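Local atomic coordinates of glycoside hydrolase family 61 (Trichoderma reesei QM6a, PDB entry 5O2X), a protein that is a copper-dependent lytic polysaccharide monooxygenase of family AA9, an enzyme type that cleaves cellulose chains by oxidation. Residues D53-H57 and N173-C177. Sequence-based numbering, arbitrary orientation.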
loop_
_atom_site.group_PDB
_atom_site.type_symbol
_atom_site.label_atom_id
_atom_site.label_comp_id
_atom_site.label_asym_id
_atom_site.label_seq_id
_atom_site.Cartn_x
_atom_site.Cartn_y
_atom_site.Cartn_z
ATOM N N ASP A 53 0.795 6.552 -13.124
ATOM C CA ASP A 53 0.854 7.109 -11.756
ATOM C C ASP A 53 0.133 6.261 -10.725
ATOM O O ASP A 53 0.490 6.301 -9.552
ATOM C CB ASP A 53 0.274 8.537 -11.737
ATOM C CG ASP A 53 1.195 9.582 -12.330
ATOM O OD1 ASP A 53 2.370 9.291 -12.640
ATOM O OD2 ASP A 53 0.688 10.734 -12.464
ATOM N N ILE A 54 -0.932 5.541 -11.109
ATOM C CA ILE A 54 -1.659 4.755 -10.085
ATOM C C ILE A 54 -0.828 3.593 -9.572
ATOM O O ILE A 54 -1.125 3.064 -8.486
ATOM C CB ILE A 54 -3.001 4.249 -10.659
ATOM C CG1 ILE A 54 -3.943 3.737 -9.562
ATOM C CG2 ILE A 54 -2.801 3.158 -11.726
ATOM C CD1 ILE A 54 -4.249 4.710 -8.440
ATOM N N ILE A 55 0.203 3.167 -10.308
ATOM C CA ILE A 55 0.903 1.940 -9.931
ATOM C C ILE A 55 1.620 2.109 -8.609
ATOM O O ILE A 55 1.400 1.376 -7.644
ATOM C CB ILE A 55 1.852 1.506 -11.065
ATOM C CG1 ILE A 55 1.079 1.275 -12.390
ATOM C CG2 ILE A 55 2.602 0.261 -10.646
ATOM C CD1 ILE A 55 1.996 1.218 -13.593
ATOM N N CYS A 56 2.511 3.106 -8.534
ATOM C CA CYS A 56 3.350 3.389 -7.372
ATOM C C CYS A 56 3.393 4.892 -7.042
ATOM O O CYS A 56 4.337 5.366 -6.401
ATOM C CB CYS A 56 4.752 2.822 -7.539
ATOM S SG CYS A 56 4.807 1.007 -7.496
ATOM N N HIS A 57 2.352 5.623 -7.433
ATOM C CA HIS A 57 2.237 7.069 -7.176
ATOM C C HIS A 57 2.977 7.846 -8.286
ATOM O O HIS A 57 3.587 7.291 -9.203
ATOM C CB HIS A 57 2.585 7.479 -5.753
ATOM C CG HIS A 57 1.692 8.554 -5.188
ATOM N ND1 HIS A 57 1.472 9.746 -5.858
ATOM C CD2 HIS A 57 1.023 8.608 -4.015
ATOM C CE1 HIS A 57 0.676 10.473 -5.095
ATOM N NE2 HIS A 57 0.387 9.806 -3.972
ATOM N N ASN A 173 -6.426 8.376 -4.029
ATOM C CA ASN A 173 -5.669 7.153 -3.763
ATOM C C ASN A 173 -4.249 7.526 -3.351
ATOM O O ASN A 173 -3.603 8.376 -3.975
ATOM C CB ASN A 173 -5.604 6.267 -4.994
ATOM C CG ASN A 173 -6.937 5.662 -5.351
ATOM O OD1 ASN A 173 -7.941 6.357 -5.487
ATOM N ND2 ASN A 173 -6.955 4.347 -5.516
ATOM N N TYR A 174 -3.735 6.809 -2.340
ATOM C CA TYR A 174 -2.407 7.078 -1.796
ATOM C C TYR A 174 -1.580 5.804 -1.822
ATOM O O TYR A 174 -1.277 5.195 -0.762
ATOM C CB TYR A 174 -2.522 7.621 -0.364
ATOM C CG TYR A 174 -3.298 8.935 -0.265
ATOM C CD1 TYR A 174 -4.667 8.966 -0.201
ATOM C CD2 TYR A 174 -2.624 10.153 -0.194
ATOM C CE1 TYR A 174 -5.356 10.148 -0.055
ATOM C CE2 TYR A 174 -3.285 11.363 -0.060
ATOM C CZ TYR A 174 -4.672 11.348 0.048
ATOM O OH TYR A 174 -5.310 12.571 0.184
ATOM N N PRO A 175 -1.158 5.341 -3.013
ATOM C CA PRO A 175 -0.322 4.121 -3.091
ATOM C C PRO A 175 1.113 4.414 -2.688
ATOM O O PRO A 175 1.664 5.493 -2.961
ATOM C CB PRO A 175 -0.413 3.742 -4.583
ATOM C CG PRO A 175 -0.629 5.082 -5.272
ATOM C CD PRO A 175 -1.531 5.846 -4.338
ATOM N N GLN A 176 1.729 3.380 -2.099
ATOM C CA GLN A 176 3.128 3.432 -1.652
ATOM C C GLN A 176 3.729 2.046 -1.934
ATOM O O GLN A 176 3.230 1.045 -1.416
ATOM C CB GLN A 176 3.181 3.720 -0.146
ATOM C CG GLN A 176 2.574 5.058 0.279
ATOM C CD GLN A 176 3.521 6.196 0.086
ATOM O OE1 GLN A 176 4.238 6.603 1.019
ATOM N NE2 GLN A 176 3.575 6.737 -1.123
ATOM N N CYS A 177 4.772 2.025 -2.754
ATOM C CA CYS A 177 5.406 0.767 -3.146
ATOM C C CYS A 177 6.736 0.553 -2.453
ATOM O O CYS A 177 7.513 1.507 -2.217
ATOM C CB CYS A 177 5.673 0.757 -4.655
ATOM S SG CYS A 177 4.130 0.619 -5.590
HETATM O O HOH W 1 5.611 4.258 -4.209
#
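Cys56 and Cys177 are joined by a disulfide that ties the short helix 53-56 to strand 172-183, with SG-SG 2.1 Å and a torsion of -86° about that bond. Both sulfurs lie anti to their own carbonyl carbons. Beside the bridge a water donates to Cys56 O and accepts from Cys177 N, 2.8 Å from each, joining two backbones that share no direct hydrogen bond. Pro175 is the residue most covered by 53-57: its CG packs 3.8 Å from Ile54 O, while its CD meets His57 CD2 at 3.8 Å, the two side chains crossing roughly perpendicular. The His57 ring also turns its CD2 edge to Pro175 O, which lies in the ring plane, and its NE2 is hydrogen-bonded to Gly42 O. Gln176 NE2 grips Pro175 O nearly straight (2.9 Å, 167°), tilted from the carbonyl plane. With an alanine at His57, Gly42 O would probably lose its NE2 partner, and Pro175 CD and O the ring edge beside them. At the other end, CG1 of Ile54, anti to the backbone N (chi1 -166°), carries CD1 to Asn173 ND2 and CB; the Asn173 amide is held by Tyr49 and Glu158. Strand 172-183 runs antiparallel beside 151-161, whose Arg156 binds Ile54 O and Ile55 O, while Tyr174, pointing away from the helix, belongs to the copper site.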